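Local coordinates for 16S rRNA processing protein (Pseudomonas aeruginosa, PDB 2F1L) that probably assists the late assembly of the 30S ribosomal subunit, possibly of its head region, and the efficient processing of 16S rRNA, at residues A[21-26]-A[96-101]. Sequence-based numbering, arbitrary orientation.
Sequences VVIGKI and YEICIP
I98 lies in the middle of this antiparallel strand pair, between I23 on one side and I26 on the other, and crosses each at about a right angle. Its CG2 branch meets CG1 of I23 at 3.9 Å, while its CG1 branch runs the other way to CG1 of I26, also 3.9 Å off. The split follows from chi1 of -57°, which turns CG1 beside the backbone N and CG2 beside the carbonyl carbon. CD1 of I98 then lies over the backbone at G24, 3.7 Å from N of K25; with no side chain at G24, the methyl can settle against the main chain.

I23 and G24 together oppose I98 in a classic beta bulge. The carbonyl O of I98 takes a good bond from N of I23 (2.9 Å) and a weak one from N of G24 (3.4 Å). On the same residue, N of I98 reaches O of G24 from well above the carbonyl plane. The bulge brings I23 onto the face of I98 and I100, where its CD1 touches CG2 of I100 at 3.9 Å and its CG2 lies against the CG1-CD1 arm of I100.

The other face carries V22, K25, E97 and C99. CG2 of V22 sits 4.1 Å from SG of C99, and its CG1 rests on CB of E97 at 3.9 Å. K25 and E97, directly paired, lie near each other without their charged atoms meeting; NZ of K25 instead bridges to E159 of the second subunit and OE1 of E97 to R57.

Within the RimM N-terminal domain, strand 97-101 is paired antiparallel with strand 20-27 on one side and 53-58 on the other. W54 and L56 of strand 53-58 and V36 and V38 of strand 35-40 close around the I26-I98 side.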
loop_
_atom_site.group_PDB
_atom_site.type_symbol
_atom_site.label_atom_id
_atom_site.label_comp_id
_atom_site.label_asym_id
_atom_site.label_seq_id
_atom_site.Cartn_x
_atom_site.Cartn_y
_atom_site.Cartn_z
ATOM N N VAL A 21 -19.320 -0.198 -4.372
ATOM C CA VAL A 21 -18.022 -0.251 -3.679
ATOM C C VAL A 21 -17.633 1.131 -3.158
ATOM O O VAL A 21 -18.072 2.148 -3.701
ATOM C CB VAL A 21 -16.856 -0.858 -4.538
ATOM C CG1 VAL A 21 -17.283 -2.211 -5.133
ATOM C CG2 VAL A 21 -16.395 0.070 -5.607
ATOM N N VAL A 22 -16.799 1.155 -2.120
ATOM C CA VAL A 22 -16.468 2.380 -1.426
ATOM C C VAL A 22 -15.102 2.865 -1.894
ATOM O O VAL A 22 -14.062 2.201 -1.668
ATOM C CB VAL A 22 -16.384 2.169 0.114
ATOM C CG1 VAL A 22 -16.140 3.501 0.825
ATOM C CG2 VAL A 22 -17.624 1.513 0.647
ATOM N N ILE A 23 -15.071 4.036 -2.507
ATOM C CA ILE A 23 -13.797 4.553 -3.041
ATOM C C ILE A 23 -13.129 5.564 -2.168
ATOM O O ILE A 23 -12.045 6.006 -2.485
ATOM C CB ILE A 23 -13.961 5.149 -4.476
ATOM C CG1 ILE A 23 -14.990 6.290 -4.473
ATOM C CG2 ILE A 23 -14.326 4.018 -5.450
ATOM C CD1 ILE A 23 -15.164 6.976 -5.825
ATOM N N GLY A 24 -13.801 5.994 -1.113
ATOM C CA GLY A 24 -13.241 7.033 -0.193
ATOM C C GLY A 24 -14.189 7.310 0.961
ATOM O O GLY A 24 -15.253 6.683 1.073
ATOM N N LYS A 25 -13.830 8.250 1.834
ATOM C CA LYS A 25 -14.698 8.579 2.942
ATOM C C LYS A 25 -14.524 10.005 3.363
ATOM O O LYS A 25 -13.391 10.470 3.482
ATOM C CB LYS A 25 -14.386 7.675 4.108
ATOM C CG LYS A 25 -15.295 7.957 5.311
ATOM C CD LYS A 25 -15.420 6.759 6.219
ATOM C CE LYS A 25 -16.534 6.936 7.239
ATOM N NZ LYS A 25 -16.629 5.741 8.111
ATOM N N ILE A 26 -15.652 10.677 3.627
ATOM C CA ILE A 26 -15.669 12.057 4.105
ATOM C C ILE A 26 -15.503 12.076 5.603
ATOM O O ILE A 26 -16.304 11.514 6.340
ATOM C CB ILE A 26 -16.984 12.781 3.710
ATOM C CG1 ILE A 26 -17.204 12.747 2.199
ATOM C CG2 ILE A 26 -16.971 14.230 4.133
ATOM C CD1 ILE A 26 -18.446 13.559 1.729
ATOM N N TYR A 96 -19.731 10.079 5.930
ATOM C CA TYR A 96 -20.284 9.491 4.701
ATOM C C TYR A 96 -19.220 8.771 3.904
ATOM O O TYR A 96 -18.182 9.331 3.559
ATOM C CB TYR A 96 -20.859 10.564 3.789
ATOM C CG TYR A 96 -22.290 10.929 4.089
ATOM C CD1 TYR A 96 -23.295 9.994 4.001
ATOM C CD2 TYR A 96 -22.645 12.221 4.407
ATOM C CE1 TYR A 96 -24.605 10.326 4.261
ATOM C CE2 TYR A 96 -23.960 12.552 4.671
ATOM C CZ TYR A 96 -24.921 11.604 4.596
ATOM O OH TYR A 96 -26.214 11.934 4.857
ATOM N N GLU A 97 -19.478 7.514 3.604
ATOM C CA GLU A 97 -18.662 6.788 2.657
ATOM C C GLU A 97 -18.985 7.310 1.285
ATOM O O GLU A 97 -20.151 7.579 0.975
ATOM C CB GLU A 97 -18.995 5.314 2.708
ATOM C CG GLU A 97 -18.634 4.681 4.028
ATOM C CD GLU A 97 -19.066 3.240 4.126
ATOM O OE1 GLU A 97 -20.016 2.840 3.387
ATOM O OE2 GLU A 97 -18.455 2.523 4.962
ATOM N N ILE A 98 -17.958 7.463 0.462
ATOM C CA ILE A 98 -18.139 7.885 -0.925
ATOM C C ILE A 98 -18.174 6.620 -1.749
ATOM O O ILE A 98 -17.169 5.920 -1.795
ATOM C CB ILE A 98 -16.958 8.728 -1.419
ATOM C CG1 ILE A 98 -16.741 9.948 -0.515
ATOM C CG2 ILE A 98 -17.195 9.128 -2.900
ATOM C CD1 ILE A 98 -15.408 10.565 -0.605
ATOM N N CYS A 99 -19.314 6.317 -2.373
ATOM C CA CYS A 99 -19.520 5.047 -3.091
ATOM C C CYS A 99 -19.800 5.234 -4.567
ATOM O O CYS A 99 -20.231 6.301 -4.998
ATOM C CB CYS A 99 -20.708 4.276 -2.518
ATOM S SG CYS A 99 -20.592 3.907 -0.805
ATOM N N ILE A 100 -19.541 4.174 -5.331
ATOM C CA ILE A 100 -19.969 4.093 -6.712
ATOM C C ILE A 100 -20.364 2.670 -7.062
ATOM O O ILE A 100 -19.890 1.733 -6.428
ATOM C CB ILE A 100 -18.880 4.563 -7.688
ATOM C CG1 ILE A 100 -17.642 3.652 -7.582
ATOM C CG2 ILE A 100 -18.545 6.065 -7.439
ATOM C CD1 ILE A 100 -16.601 3.853 -8.719
ATOM N N PRO A 101 -21.265 2.511 -8.051
ATOM C CA PRO A 101 -21.543 1.206 -8.649
ATOM C C PRO A 101 -20.269 0.465 -9.071
ATOM O O PRO A 101 -19.410 1.062 -9.721
ATOM C CB PRO A 101 -22.359 1.574 -9.890
ATOM C CG PRO A 101 -23.064 2.835 -9.501
ATOM C CD PRO A 101 -22.115 3.571 -8.635
#